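Long-range contacts in serine proteinase inhibitor A (Sagittaria sagittifolia, PDB 3E8L), which probably inhibits trypsin and chymotrypsin at the same time through two reactive sites, and kallikrein weakly, as a Kunitz-type beta-trefoil inhibitor: residues P28-Q33 with V67-S72; R84-F89 with N126-F131; L144-C149 with P157-F162. The protein carries 2 engineered substitutions. All coordinates share one frame; numbering follows the deposited sequence.

Interaction 1: P28-Q33 with V67-S72; sequences PLYTIQ and VGFSAS
The rings of Tyr-30 and Phe-69 lie near parallel, their planes 30° apart, but are slid so far that they barely overlap. Their centroids are 5.8 Å apart. Tyr-30 brings CD1 to the edge of the Phe-69 ring, 3.5 Å from Phe-69 CE2. At the same ring's edge lies CD1 of Ile-32, 4.2 Å from Phe-69 CE1. Over one Phe-69 face, toward the rim, sits the carbonyl O of Val-67, which also lies near the plane at the edge of the Tyr-30 ring. The CG of Tyr-30 is anti to its own carbonyl carbon (chi1 -59°), which brings the ring across the CE2 edge of Phe-69. The Tyr-30 hydroxyl is held by the backbone N of Gln-20.

Two backbone bonds tie Tyr-30 to Val-67 in a single antiparallel hydrogen-bonded bridge. Val-67 N donates to Tyr-30 O at 2.6 Å, and Tyr-30 N donates to Val-67 O at 3.2 Å. Beside the bridge, Ile-32 CD1 packs on Val-67 CG2.

The short strand segments run at 103° to each other. Strand 30-34 pairs with strand 179-183, and strand 67-70 with strand 84-89. Phe-69 also meets Phe-87 edge-to-face, and Phe-181, within the trefoil core.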
ATOM      1  N   PRO A  28     -15.091   1.641  -9.348  1.00 33.35           N
ATOM      2  CA  PRO A  28     -16.240   1.105  -8.633  1.00 32.14           C
ATOM      3  C   PRO A  28     -16.036   1.227  -7.124  1.00 31.13           C
ATOM      4  O   PRO A  28     -14.905   1.120  -6.631  1.00 30.76           O
ATOM      5  CB  PRO A  28     -16.255  -0.370  -9.056  1.00 32.32           C
ATOM      6  CG  PRO A  28     -15.198  -0.488 -10.155  1.00 32.24           C
ATOM      7  CD  PRO A  28     -14.231   0.566  -9.870  1.00 32.73           C
ATOM      8  N   LEU A  29     -17.123   1.468  -6.399  1.00 29.76           N
ATOM      9  CA  LEU A  29     -17.025   1.755  -4.986  1.00 28.16           C
ATOM     10  C   LEU A  29     -17.969   0.891  -4.203  1.00 27.81           C
ATOM     11  O   LEU A  29     -19.061   0.562  -4.669  1.00 27.36           O
ATOM     12  CB  LEU A  29     -17.316   3.226  -4.708  1.00 28.12           C
ATOM     13  CG  LEU A  29     -16.335   4.285  -5.198  1.00 26.30           C
ATOM     14  CD1 LEU A  29     -16.942   5.677  -5.016  1.00 25.31           C
ATOM     15  CD2 LEU A  29     -15.012   4.166  -4.466  1.00 24.51           C
ATOM     16  N   TYR A  30     -17.510   0.504  -3.015  1.00 27.53           N
ATOM     17  CA  TYR A  30     -18.263  -0.343  -2.091  1.00 26.89           C
ATOM     18  C   TYR A  30     -18.122   0.214  -0.687  1.00 26.58           C
ATOM     19  O   TYR A  30     -17.069   0.706  -0.323  1.00 26.86           O
ATOM     20  CB  TYR A  30     -17.739  -1.789  -2.139  1.00 26.77           C
ATOM     21  CG  TYR A  30     -17.842  -2.384  -3.531  1.00 26.04           C
ATOM     22  CD1 TYR A  30     -16.876  -2.120  -4.493  1.00 23.78           C
ATOM     23  CD2 TYR A  30     -18.931  -3.161  -3.892  1.00 25.55           C
ATOM     24  CE1 TYR A  30     -16.984  -2.623  -5.762  1.00 25.50           C
ATOM     25  CE2 TYR A  30     -19.040  -3.689  -5.170  1.00 25.65           C
ATOM     26  CZ  TYR A  30     -18.068  -3.417  -6.100  1.00 25.06           C
ATOM     27  OH  TYR A  30     -18.187  -3.926  -7.371  1.00 23.36           O
ATOM     28  N   THR A  31     -19.192   0.159   0.090  1.00 26.37           N
ATOM     29  CA  THR A  31     -19.051   0.292   1.530  1.00 26.31           C
ATOM     30  C   THR A  31     -18.789  -1.095   2.102  1.00 26.40           C
ATOM     31  O   THR A  31     -19.106  -2.109   1.467  1.00 26.50           O
ATOM     32  CB  THR A  31     -20.287   0.963   2.182  1.00 26.40           C
ATOM     33  OG1 THR A  31     -21.480   0.238   1.848  1.00 26.17           O
ATOM     34  CG2 THR A  31     -20.430   2.417   1.702  1.00 25.31           C
ATOM     35  N   ILE A  32     -18.184  -1.152   3.277  1.00 27.09           N
ATOM     36  CA  ILE A  32     -17.917  -2.432   3.920  1.00 28.04           C
ATOM     37  C   ILE A  32     -18.814  -2.518   5.163  1.00 29.47           C
ATOM     38  O   ILE A  32     -18.628  -1.792   6.123  1.00 29.80           O
ATOM     39  CB  ILE A  32     -16.394  -2.626   4.220  1.00 27.57           C
ATOM     40  CG1 ILE A  32     -15.554  -2.529   2.930  1.00 27.42           C
ATOM     41  CG2 ILE A  32     -16.142  -3.931   4.933  1.00 26.38           C
ATOM     42  CD1 ILE A  32     -14.031  -2.601   3.134  1.00 27.03           C
ATOM     43  N   GLN A  33     -19.822  -3.376   5.113  1.00 31.58           N
ATOM     44  CA  GLN A  33     -20.806  -3.467   6.185  1.00 33.74           C
ATOM     45  C   GLN A  33     -20.528  -4.673   7.051  1.00 34.53           C
ATOM     46  O   GLN A  33     -20.191  -5.726   6.532  1.00 35.36           O
ATOM     47  CB  GLN A  33     -22.221  -3.571   5.612  1.00 33.88           C
ATOM     48  CG  GLN A  33     -23.061  -2.271   5.689  1.00 37.39           C
ATOM     49  CD  GLN A  33     -22.658  -1.217   4.639  1.00 42.21           C
ATOM     50  OE1 GLN A  33     -22.211  -1.559   3.545  1.00 45.43           O
ATOM     51  NE2 GLN A  33     -22.822   0.063   4.973  1.00 42.62           N
ATOM     52  N   VAL A  67     -15.214   2.575  -0.417  1.00 29.38           N
ATOM     53  CA  VAL A  67     -13.862   2.048  -0.511  1.00 28.58           C
ATOM     54  C   VAL A  67     -13.570   1.576  -1.929  1.00 28.50           C
ATOM     55  O   VAL A  67     -14.373   0.891  -2.540  1.00 28.88           O
ATOM     56  CB  VAL A  67     -13.637   0.852   0.445  1.00 28.99           C
ATOM     57  CG1 VAL A  67     -12.146   0.502   0.538  1.00 28.23           C
ATOM     58  CG2 VAL A  67     -14.218   1.118   1.837  1.00 28.37           C
ATOM     59  N   GLY A  68     -12.401   1.937  -2.446  1.00 28.47           N
ATOM     60  CA  GLY A  68     -11.914   1.421  -3.727  1.00 26.91           C
ATOM     61  C   GLY A  68     -10.874   0.351  -3.463  1.00 26.11           C
ATOM     62  O   GLY A  68     -10.102   0.440  -2.494  1.00 26.11           O
ATOM     63  N   PHE A  69     -10.853  -0.662  -4.320  1.00 25.13           N
ATOM     64  CA  PHE A  69      -9.954  -1.798  -4.161  1.00 24.47           C
ATOM     65  C   PHE A  69      -8.989  -1.837  -5.315  1.00 24.49           C
ATOM     66  O   PHE A  69      -9.386  -1.781  -6.478  1.00 24.83           O
ATOM     67  CB  PHE A  69     -10.741  -3.105  -4.090  1.00 24.47           C
ATOM     68  CG  PHE A  69     -11.826  -3.094  -3.054  1.00 24.34           C
ATOM     69  CD1 PHE A  69     -11.510  -2.959  -1.691  1.00 23.47           C
ATOM     70  CD2 PHE A  69     -13.166  -3.191  -3.433  1.00 23.12           C
ATOM     71  CE1 PHE A  69     -12.516  -2.929  -0.726  1.00 23.78           C
ATOM     72  CE2 PHE A  69     -14.178  -3.170  -2.474  1.00 22.95           C
ATOM     73  CZ  PHE A  69     -13.846  -3.037  -1.118  1.00 24.55           C
ATOM     74  N   SER A  70      -7.705  -1.914  -5.017  1.00 24.35           N
ATOM     75  CA  SER A  70      -6.759  -1.888  -6.112  1.00 23.96           C
ATOM     76  C   SER A  70      -5.616  -2.872  -5.946  1.00 23.95           C
ATOM     77  O   SER A  70      -5.409  -3.417  -4.864  1.00 24.94           O
ATOM     78  CB  SER A  70      -6.309  -0.454  -6.398  1.00 23.44           C
ATOM     79  OG  SER A  70      -5.482   0.018  -5.383  1.00 23.74           O
ATOM     80  N   ALA A  71      -4.901  -3.121  -7.034  1.00 24.14           N
ATOM     81  CA  ALA A  71      -3.912  -4.192  -7.100  1.00 24.37           C
ATOM     82  C   ALA A  71      -2.838  -3.796  -8.093  1.00 24.55           C
ATOM     83  O   ALA A  71      -3.013  -2.824  -8.818  1.00 24.90           O
ATOM     84  CB  ALA A  71      -4.583  -5.487  -7.539  1.00 23.98           C
ATOM     85  N   SER A  72      -1.740  -4.543  -8.153  1.00 24.72           N
ATOM     86  CA  SER A  72      -0.696  -4.235  -9.125  1.00 25.01           C
ATOM     87  C   SER A  72      -1.164  -4.438 -10.554  1.00 25.70           C
ATOM     88  O   SER A  72      -2.041  -5.270 -10.826  1.00 25.93           O
ATOM     89  CB  SER A  72       0.535  -5.082  -8.885  1.00 24.94           C
ATOM     90  OG  SER A  72       1.292  -4.514  -7.848  1.00 25.01           O
TER

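Interaction 2: R84-F89 with N126-F131; sequences RYKFSF and NNFSWF. With SO4 (sulfate ion), chain I.
Lys-86 lies over one face of the Phe-128 ring and binds a sulfate ion at its end. Its CD makes a CH-pi contact, 3.7 Å from the centroid of the Phe-128 ring. Its NZ stands over the same ring, 4.9 Å from the Phe-128 centroid, in cation-pi range. The lysine CG is anti to the backbone N (chi1 179°) and the chain beyond is extended, which lifts NZ off the face to SO4 O1 at 3.2 Å. The sulfate probably came from the crystallisation liquor. Phe-128 CE2 in turn sits over a face of the Trp-130 indole, near its rim. With an alanine in place of Phe-128, the Lys-86 chain would probably lose its aromatic support, the ammonium group would be freer to swing, and a gap would open over the indole face.

Tyr-85 and Phe-131 form an antiparallel hydrogen-bonded pair. Phe-131 N reaches Tyr-85 O at 2.7 Å, nearly straight at 173°, and Tyr-85 N reaches Phe-131 O at 2.9 Å. Phe-131 puts its CB over a face of the Phe-87 ring, 3.6 Å from Phe-87 CE1. These two rings meet obliquely. Trp-101 touches both. Arg-84 runs away past Trp-130 to a salt bridge with Glu-132 and to Glu-150 O. The pair joins neighbouring antiparallel strands 84-89 and 130-135 of the beta-trefoil fold of this Kunitz-type inhibitor.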
ATOM      1  N   ARG A  84      -4.694 -10.254  -2.469  1.00 30.80           N
ATOM      2  CA  ARG A  84      -4.377  -9.085  -1.663  1.00 31.15           C
ATOM      3  C   ARG A  84      -4.580  -7.775  -2.407  1.00 30.59           C
ATOM      4  O   ARG A  84      -4.184  -7.627  -3.563  1.00 30.44           O
ATOM      5  CB  ARG A  84      -2.960  -9.206  -1.082  1.00 30.79           C
ATOM      6  CG  ARG A  84      -2.981  -9.954   0.227  1.00 32.35           C
ATOM      7  CD  ARG A  84      -2.985 -11.479   0.062  1.00 32.48           C
ATOM      8  NE  ARG A  84      -1.619 -11.859  -0.206  1.00 34.75           N
ATOM      9  CZ  ARG A  84      -0.888 -12.661   0.538  1.00 35.24           C
ATOM     10  NH1 ARG A  84      -1.401 -13.269   1.595  1.00 35.13           N
ATOM     11  NH2 ARG A  84       0.366 -12.861   0.183  1.00 36.46           N
ATOM     12  N   TYR A  85      -5.216  -6.839  -1.721  1.00 30.67           N
ATOM     13  CA  TYR A  85      -5.571  -5.564  -2.308  1.00 30.81           C
ATOM     14  C   TYR A  85      -5.353  -4.398  -1.375  1.00 31.34           C
ATOM     15  O   TYR A  85      -5.440  -4.532  -0.148  1.00 31.24           O
ATOM     16  CB  TYR A  85      -7.019  -5.594  -2.755  1.00 30.39           C
ATOM     17  CG  TYR A  85      -7.269  -6.737  -3.677  1.00 29.56           C
ATOM     18  CD1 TYR A  85      -6.829  -6.694  -4.999  1.00 29.55           C
ATOM     19  CD2 TYR A  85      -7.917  -7.877  -3.227  1.00 29.00           C
ATOM     20  CE1 TYR A  85      -7.048  -7.766  -5.858  1.00 30.90           C
ATOM     21  CE2 TYR A  85      -8.132  -8.951  -4.066  1.00 30.60           C
ATOM     22  CZ  TYR A  85      -7.698  -8.896  -5.375  1.00 31.29           C
ATOM     23  OH  TYR A  85      -7.929  -9.971  -6.194  1.00 31.66           O
ATOM     24  N   LYS A  86      -5.059  -3.253  -1.985  1.00 31.71           N
ATOM     25  CA  LYS A  86      -5.026  -1.968  -1.303  1.00 31.60           C
ATOM     26  C   LYS A  86      -6.475  -1.503  -1.138  1.00 30.87           C
ATOM     27  O   LYS A  86      -7.239  -1.507  -2.110  1.00 31.16           O
ATOM     28  CB  LYS A  86      -4.230  -1.000  -2.169  1.00 31.83           C
ATOM     29  CG  LYS A  86      -4.086   0.435  -1.670  1.00 33.99           C
ATOM     30  CD  LYS A  86      -2.903   1.056  -2.444  1.00 38.79           C
ATOM     31  CE  LYS A  86      -3.025   2.555  -2.633  1.00 42.03           C
ATOM     32  NZ  LYS A  86      -2.236   3.005  -3.816  1.00 43.05           N
ATOM     33  N   PHE A  87      -6.853  -1.146   0.090  1.00 30.14           N
ATOM     34  CA  PHE A  87      -8.186  -0.595   0.400  1.00 28.87           C
ATOM     35  C   PHE A  87      -8.060   0.918   0.551  1.00 28.00           C
ATOM     36  O   PHE A  87      -7.188   1.384   1.272  1.00 28.22           O
ATOM     37  CB  PHE A  87      -8.709  -1.181   1.715  1.00 28.65           C
ATOM     38  CG  PHE A  87      -9.253  -2.590   1.605  1.00 28.17           C
ATOM     39  CD1 PHE A  87      -8.755  -3.494   0.658  1.00 26.60           C
ATOM     40  CD2 PHE A  87     -10.253  -3.023   2.486  1.00 25.41           C
ATOM     41  CE1 PHE A  87      -9.262  -4.799   0.585  1.00 25.83           C
ATOM     42  CE2 PHE A  87     -10.748  -4.314   2.419  1.00 24.52           C
ATOM     43  CZ  PHE A  87     -10.265  -5.200   1.473  1.00 24.30           C
ATOM     44  N   SER A  88      -8.924   1.685  -0.108  1.00 26.92           N
ATOM     45  CA  SER A  88      -8.833   3.142  -0.061  1.00 26.01           C
ATOM     46  C   SER A  88     -10.218   3.759   0.031  1.00 26.12           C
ATOM     47  O   SER A  88     -11.085   3.505  -0.803  1.00 26.07           O
ATOM     48  CB  SER A  88      -8.101   3.678  -1.288  1.00 26.23           C
ATOM     49  OG  SER A  88      -6.720   3.319  -1.276  1.00 25.44           O
ATOM     50  N   PHE A  89     -10.431   4.553   1.063  1.00 25.51           N
ATOM     51  CA  PHE A  89     -11.669   5.261   1.198  1.00 26.02           C
ATOM     52  C   PHE A  89     -11.815   6.342   0.133  1.00 26.75           C
ATOM     53  O   PHE A  89     -10.852   7.014  -0.230  1.00 26.18           O
ATOM     54  CB  PHE A  89     -11.761   5.912   2.575  1.00 26.14           C
ATOM     55  CG  PHE A  89     -12.099   4.954   3.690  1.00 25.29           C
ATOM     56  CD1 PHE A  89     -13.242   4.149   3.623  1.00 25.87           C
ATOM     57  CD2 PHE A  89     -11.299   4.890   4.819  1.00 22.87           C
ATOM     58  CE1 PHE A  89     -13.563   3.266   4.675  1.00 26.52           C
ATOM     59  CE2 PHE A  89     -11.606   4.030   5.873  1.00 24.55           C
ATOM     60  CZ  PHE A  89     -12.738   3.221   5.812  1.00 25.31           C
ATOM     61  N   ASN A 126       4.018   6.688   1.101  1.00 31.00           N
ATOM     62  CA  ASN A 126       3.501   5.573   0.344  1.00 32.36           C
ATOM     63  C   ASN A 126       3.122   4.364   1.208  1.00 31.87           C
ATOM     64  O   ASN A 126       3.349   3.221   0.814  1.00 32.57           O
ATOM     65  CB  ASN A 126       4.515   5.177  -0.723  1.00 32.94           C
ATOM     66  CG  ASN A 126       3.871   4.444  -1.857  1.00 37.19           C
ATOM     67  OD1 ASN A 126       2.934   4.967  -2.483  1.00 41.33           O
ATOM     68  ND2 ASN A 126       4.339   3.206  -2.126  1.00 39.26           N
ATOM     69  N   ASN A 127       2.556   4.625   2.381  1.00 31.47           N
ATOM     70  CA  ASN A 127       2.187   3.564   3.333  1.00 31.11           C
ATOM     71  C   ASN A 127       0.838   2.948   3.014  1.00 31.07           C
ATOM     72  O   ASN A 127      -0.143   3.656   2.757  1.00 31.42           O
ATOM     73  CB  ASN A 127       2.146   4.084   4.777  1.00 30.78           C
ATOM     74  CG  ASN A 127       3.510   4.483   5.296  1.00 30.70           C
ATOM     75  OD1 ASN A 127       4.535   4.010   4.811  1.00 30.90           O
ATOM     76  ND2 ASN A 127       3.530   5.369   6.277  1.00 29.48           N
ATOM     77  N   PHE A 128       0.794   1.626   2.994  1.00 30.36           N
ATOM     78  CA  PHE A 128      -0.478   0.944   2.947  1.00 30.62           C
ATOM     79  C   PHE A 128      -0.213  -0.512   3.208  1.00 30.48           C
ATOM     80  O   PHE A 128       0.894  -0.990   3.010  1.00 30.07           O
ATOM     81  CB  PHE A 128      -1.200   1.140   1.614  1.00 29.90           C
ATOM     82  CG  PHE A 128      -0.454   0.621   0.442  1.00 31.03           C
ATOM     83  CD1 PHE A 128       0.549   1.377  -0.162  1.00 31.00           C
ATOM     84  CD2 PHE A 128      -0.756  -0.619  -0.094  1.00 31.84           C
ATOM     85  CE1 PHE A 128       1.255   0.888  -1.264  1.00 29.21           C
ATOM     86  CE2 PHE A 128      -0.051  -1.095  -1.210  1.00 30.84           C
ATOM     87  CZ  PHE A 128       0.948  -0.345  -1.779  1.00 28.92           C
ATOM     88  N   SER A 129      -1.236  -1.201   3.678  1.00 30.31           N
ATOM     89  CA  SER A 129      -1.138  -2.627   3.825  1.00 30.03           C
ATOM     90  C   SER A 129      -2.009  -3.299   2.773  1.00 30.20           C
ATOM     91  O   SER A 129      -2.687  -2.638   1.980  1.00 29.99           O
ATOM     92  CB  SER A 129      -1.499  -3.018   5.251  1.00 30.04           C
ATOM     93  OG  SER A 129      -0.629  -2.327   6.139  1.00 27.58           O
ATOM     94  N   TRP A 130      -1.948  -4.617   2.752  1.00 30.47           N
ATOM     95  CA  TRP A 130      -2.579  -5.401   1.724  1.00 30.40           C
ATOM     96  C   TRP A 130      -3.632  -6.240   2.413  1.00 30.96           C
ATOM     97  O   TRP A 130      -3.322  -7.027   3.304  1.00 31.46           O
ATOM     98  CB  TRP A 130      -1.531  -6.293   1.063  1.00 30.19           C
ATOM     99  CG  TRP A 130      -0.516  -5.561   0.202  1.00 29.53           C
ATOM    100  CD1 TRP A 130       0.786  -5.249   0.527  1.00 28.89           C
ATOM    101  CD2 TRP A 130      -0.725  -5.064  -1.133  1.00 29.27           C
ATOM    102  NE1 TRP A 130       1.400  -4.597  -0.534  1.00 27.18           N
ATOM    103  CE2 TRP A 130       0.494  -4.467  -1.556  1.00 27.63           C
ATOM    104  CE3 TRP A 130      -1.825  -5.066  -2.010  1.00 27.78           C
ATOM    105  CZ2 TRP A 130       0.641  -3.883  -2.815  1.00 29.47           C
ATOM    106  CZ3 TRP A 130      -1.672  -4.493  -3.264  1.00 29.28           C
ATOM    107  CH2 TRP A 130      -0.450  -3.906  -3.657  1.00 28.05           C
ATOM    108  N   PHE A 131      -4.887  -6.067   2.015  1.00 31.15           N
ATOM    109  CA  PHE A 131      -5.969  -6.773   2.666  1.00 30.81           C
ATOM    110  C   PHE A 131      -6.589  -7.851   1.792  1.00 30.88           C
ATOM    111  O   PHE A 131      -6.666  -7.731   0.565  1.00 30.93           O
ATOM    112  CB  PHE A 131      -6.990  -5.785   3.212  1.00 30.75           C
ATOM    113  CG  PHE A 131      -6.398  -4.841   4.208  1.00 31.60           C
ATOM    114  CD1 PHE A 131      -6.579  -5.048   5.574  1.00 32.82           C
ATOM    115  CD2 PHE A 131      -5.628  -3.762   3.789  1.00 30.02           C
ATOM    116  CE1 PHE A 131      -6.015  -4.176   6.514  1.00 30.81           C
ATOM    117  CE2 PHE A 131      -5.066  -2.893   4.719  1.00 30.47           C
ATOM    118  CZ  PHE A 131      -5.259  -3.111   6.079  1.00 30.22           C
TER
HETATM  119  S   SO4 I 183      -0.964  -0.203  -5.828  0.50 35.00           S
HETATM  120  O1  SO4 I 183      -0.253   0.900  -5.176  0.50 35.00           O
HETATM  121  O2  SO4 I 183      -1.940   0.320  -6.782  0.50 35.00           O
HETATM  122  O3  SO4 I 183      -0.010  -1.091  -6.496  0.50 35.00           O
HETATM  123  O4  SO4 I 183      -1.696  -0.975  -4.830  0.50 35.00           O

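Interaction 3: L144-C149 with P157-F162; sequences LAACSC and PEVGSF
Leu-144 meets Val-159 by both backbone and side chain. Its carbonyl O accepts the N-H of Val-159, with Leu-144 O and Val-159 N 2.8 Å apart. The bond is nearly straight at hydrogen (172°), though the donor is tilted 35° from the carbonyl plane. Leu-144 CB lies against Val-159 CB at 4.1 Å. One water joins the same two residues. It accepts from Leu-144 N at 2.8 Å and donates to Val-159 O at 2.7 Å. The water thus carries the link on where the backbones spread too far for a direct bond.

The CA atoms come nearest at Ala-145, whose CA is 4.2 Å from Glu-158 CA, and the backbones are bridged there. The Ala-145 CA also makes a CA-H...O contact to Pro-157 O. Its small methyl sits near the same carbonyl. Glu-158 extends its side chain from this point, with CG anti to its N; only the first part, at CG, comes near Leu-144 O.

Ala-146 N gives a second nearly straight bond, 3.0 Å to Pro-157 O, and approaches it almost end-on to the carbonyl. The Ala-146 CB packs on the CG2 branch of Val-159 at 4.0 Å. Pro-157 turns the CD edge of its ring to Ala-146 O.

Cys-147 closes the strand and is joined to Cys-156 by a disulfide, while Cys-149 is joined to Cys-152. Together they tie down the short loop between the segments. The two strands cross at 108°. The contact joins two antiparallel sheets of the beta-trefoil. Within this chain strand 142-147 is outermost in its sheet, beside strand 130-135, and strand 159-164 pairs with strand 167-172. Ile-172 touches both Ala-146 and Pro-157, and Leu-170 touches Val-159.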
ATOM      1  N   LEU A 144     -11.784 -10.329   6.970  1.00 30.04           N
ATOM      2  CA  LEU A 144     -10.634  -9.633   6.415  1.00 29.47           C
ATOM      3  C   LEU A 144      -9.335 -10.117   7.063  1.00 29.07           C
ATOM      4  O   LEU A 144      -9.317 -10.501   8.232  1.00 29.07           O
ATOM      5  CB  LEU A 144     -10.768  -8.115   6.570  1.00 29.32           C
ATOM      6  CG  LEU A 144     -12.047  -7.484   6.014  1.00 30.82           C
ATOM      7  CD1 LEU A 144     -12.143  -5.993   6.401  1.00 29.20           C
ATOM      8  CD2 LEU A 144     -12.196  -7.709   4.492  1.00 30.31           C
ATOM      9  N   ALA A 145      -8.251 -10.085   6.291  1.00 28.20           N
ATOM     10  CA  ALA A 145      -6.908 -10.366   6.799  1.00 27.28           C
ATOM     11  C   ALA A 145      -5.948  -9.290   6.307  1.00 26.86           C
ATOM     12  O   ALA A 145      -6.146  -8.690   5.253  1.00 26.31           O
ATOM     13  CB  ALA A 145      -6.450 -11.738   6.371  1.00 26.94           C
ATOM     14  N   ALA A 146      -4.924  -9.024   7.098  1.00 26.91           N
ATOM     15  CA  ALA A 146      -4.040  -7.889   6.856  1.00 27.07           C
ATOM     16  C   ALA A 146      -2.648  -8.412   6.558  1.00 27.09           C
ATOM     17  O   ALA A 146      -2.098  -9.153   7.360  1.00 27.41           O
ATOM     18  CB  ALA A 146      -4.024  -6.959   8.064  1.00 26.06           C
ATOM     19  N   CYS A 147      -2.092  -8.039   5.408  1.00 27.52           N
ATOM     20  CA  CYS A 147      -0.778  -8.538   4.958  1.00 27.87           C
ATOM     21  C   CYS A 147       0.200  -7.421   4.694  1.00 27.75           C
ATOM     22  O   CYS A 147      -0.188  -6.302   4.367  1.00 27.34           O
ATOM     23  CB  CYS A 147      -0.917  -9.301   3.658  1.00 27.73           C
ATOM     24  SG  CYS A 147      -2.182 -10.537   3.662  1.00 29.81           S
ATOM     25  N   SER A 148       1.483  -7.740   4.776  1.00 28.14           N
ATOM     26  CA  SER A 148       2.502  -6.722   4.540  1.00 28.65           C
ATOM     27  C   SER A 148       3.142  -6.903   3.152  1.00 27.82           C
ATOM     28  O   SER A 148       4.225  -6.379   2.870  1.00 27.93           O
ATOM     29  CB  SER A 148       3.540  -6.774   5.662  1.00 29.38           C
ATOM     30  OG  SER A 148       3.971  -8.136   5.897  1.00 32.70           O
ATOM     31  N   CYS A 149       2.445  -7.632   2.284  1.00 26.73           N
ATOM     32  CA  CYS A 149       2.976  -8.026   0.996  1.00 25.81           C
ATOM     33  C   CYS A 149       1.806  -8.344   0.097  1.00 25.86           C
ATOM     34  O   CYS A 149       0.773  -8.832   0.573  1.00 26.15           O
ATOM     35  CB  CYS A 149       3.860  -9.266   1.149  1.00 25.32           C
ATOM     36  SG  CYS A 149       2.949 -10.860   1.153  1.00 24.91           S
ATOM     37  N   PRO A 157      -2.402 -12.383   9.429  1.00 25.99           N
ATOM     38  CA  PRO A 157      -3.276 -12.355  10.605  1.00 26.24           C
ATOM     39  C   PRO A 157      -4.641 -11.832  10.211  1.00 26.91           C
ATOM     40  O   PRO A 157      -4.749 -10.895   9.417  1.00 26.99           O
ATOM     41  CB  PRO A 157      -2.607 -11.347  11.549  1.00 25.91           C
ATOM     42  CG  PRO A 157      -1.444 -10.802  10.828  1.00 25.97           C
ATOM     43  CD  PRO A 157      -1.378 -11.321   9.456  1.00 25.43           C
ATOM     44  N   GLU A 158      -5.669 -12.446  10.773  1.00 27.63           N
ATOM     45  CA  GLU A 158      -7.035 -11.963  10.655  1.00 28.18           C
ATOM     46  C   GLU A 158      -7.246 -10.579  11.289  1.00 27.68           C
ATOM     47  O   GLU A 158      -6.552 -10.208  12.244  1.00 28.12           O
ATOM     48  CB  GLU A 158      -7.929 -12.965  11.362  1.00 28.52           C
ATOM     49  CG  GLU A 158      -9.397 -12.780  11.099  1.00 30.98           C
ATOM     50  CD  GLU A 158     -10.159 -14.068  11.336  1.00 34.47           C
ATOM     51  OE1 GLU A 158      -9.538 -15.152  11.167  1.00 33.88           O
ATOM     52  OE2 GLU A 158     -11.362 -13.987  11.697  1.00 34.76           O
ATOM     53  N   VAL A 159      -8.209  -9.830  10.747  1.00 26.95           N
ATOM     54  CA  VAL A 159      -8.691  -8.579  11.325  1.00 25.56           C
ATOM     55  C   VAL A 159      -9.956  -8.834  12.137  1.00 25.89           C
ATOM     56  O   VAL A 159     -10.882  -9.512  11.675  1.00 26.28           O
ATOM     57  CB  VAL A 159      -8.985  -7.574  10.230  1.00 25.51           C
ATOM     58  CG1 VAL A 159      -9.873  -6.457  10.740  1.00 25.39           C
ATOM     59  CG2 VAL A 159      -7.679  -7.016   9.654  1.00 23.84           C
ATOM     60  N   GLY A 160      -9.990  -8.304  13.358  1.00 25.72           N
ATOM     61  CA  GLY A 160     -11.176  -8.378  14.219  1.00 24.98           C
ATOM     62  C   GLY A 160     -11.540  -7.042  14.853  1.00 24.42           C
ATOM     63  O   GLY A 160     -10.926  -6.016  14.563  1.00 24.25           O
ATOM     64  N   SER A 161     -12.535  -7.055  15.729  1.00 23.97           N
ATOM     65  CA  SER A 161     -13.041  -5.816  16.309  1.00 24.07           C
ATOM     66  C   SER A 161     -12.661  -5.629  17.787  1.00 24.38           C
ATOM     67  O   SER A 161     -12.569  -6.614  18.548  1.00 24.39           O
ATOM     68  CB  SER A 161     -14.560  -5.776  16.168  1.00 23.85           C
ATOM     69  OG  SER A 161     -15.142  -6.768  16.989  1.00 23.67           O
ATOM     70  N   PHE A 162     -12.469  -4.367  18.179  1.00 24.17           N
ATOM     71  CA  PHE A 162     -12.202  -3.988  19.568  1.00 24.91           C
ATOM     72  C   PHE A 162     -13.164  -2.903  20.073  1.00 25.17           C
ATOM     73  O   PHE A 162     -13.298  -1.855  19.443  1.00 25.73           O
ATOM     74  CB  PHE A 162     -10.767  -3.460  19.708  1.00 24.90           C
ATOM     75  CG  PHE A 162      -9.710  -4.464  19.381  1.00 25.01           C
ATOM     76  CD1 PHE A 162      -9.141  -5.234  20.389  1.00 25.21           C
ATOM     77  CD2 PHE A 162      -9.260  -4.627  18.073  1.00 24.75           C
ATOM     78  CE1 PHE A 162      -8.137  -6.177  20.101  1.00 25.11           C
ATOM     79  CE2 PHE A 162      -8.264  -5.563  17.777  1.00 26.55           C
ATOM     80  CZ  PHE A 162      -7.696  -6.339  18.805  1.00 25.14           C
TER
HETATM   81  O   HOH W   1     -12.486  -9.577   9.536  1.00 26.70           O

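The three contacts follow one another along the chain and all reach one antiparallel sheet, ordered 67-70, 84-89, 130-135, 142-147. Interactions 1 and 2 have centres about 10 Å apart. They join through strands 67-70 and 84-89, where Gly-68 N lies 2.6 Å from Ser-88 O and Ser-70 O lies 2.9 Å from Lys-86 N, both probable hydrogen bonds. Interactions 2 and 3, centres about 11 Å apart, join where Trp-130 O is 2.6 Å from Cys-147 N. Arg-84 NH2 also packs near Cys-149 SG. Interactions 1 and 3 do not touch. Their centres are about 16 Å apart, on opposite sides of the chain's centre. The sulfate belongs to interaction 2.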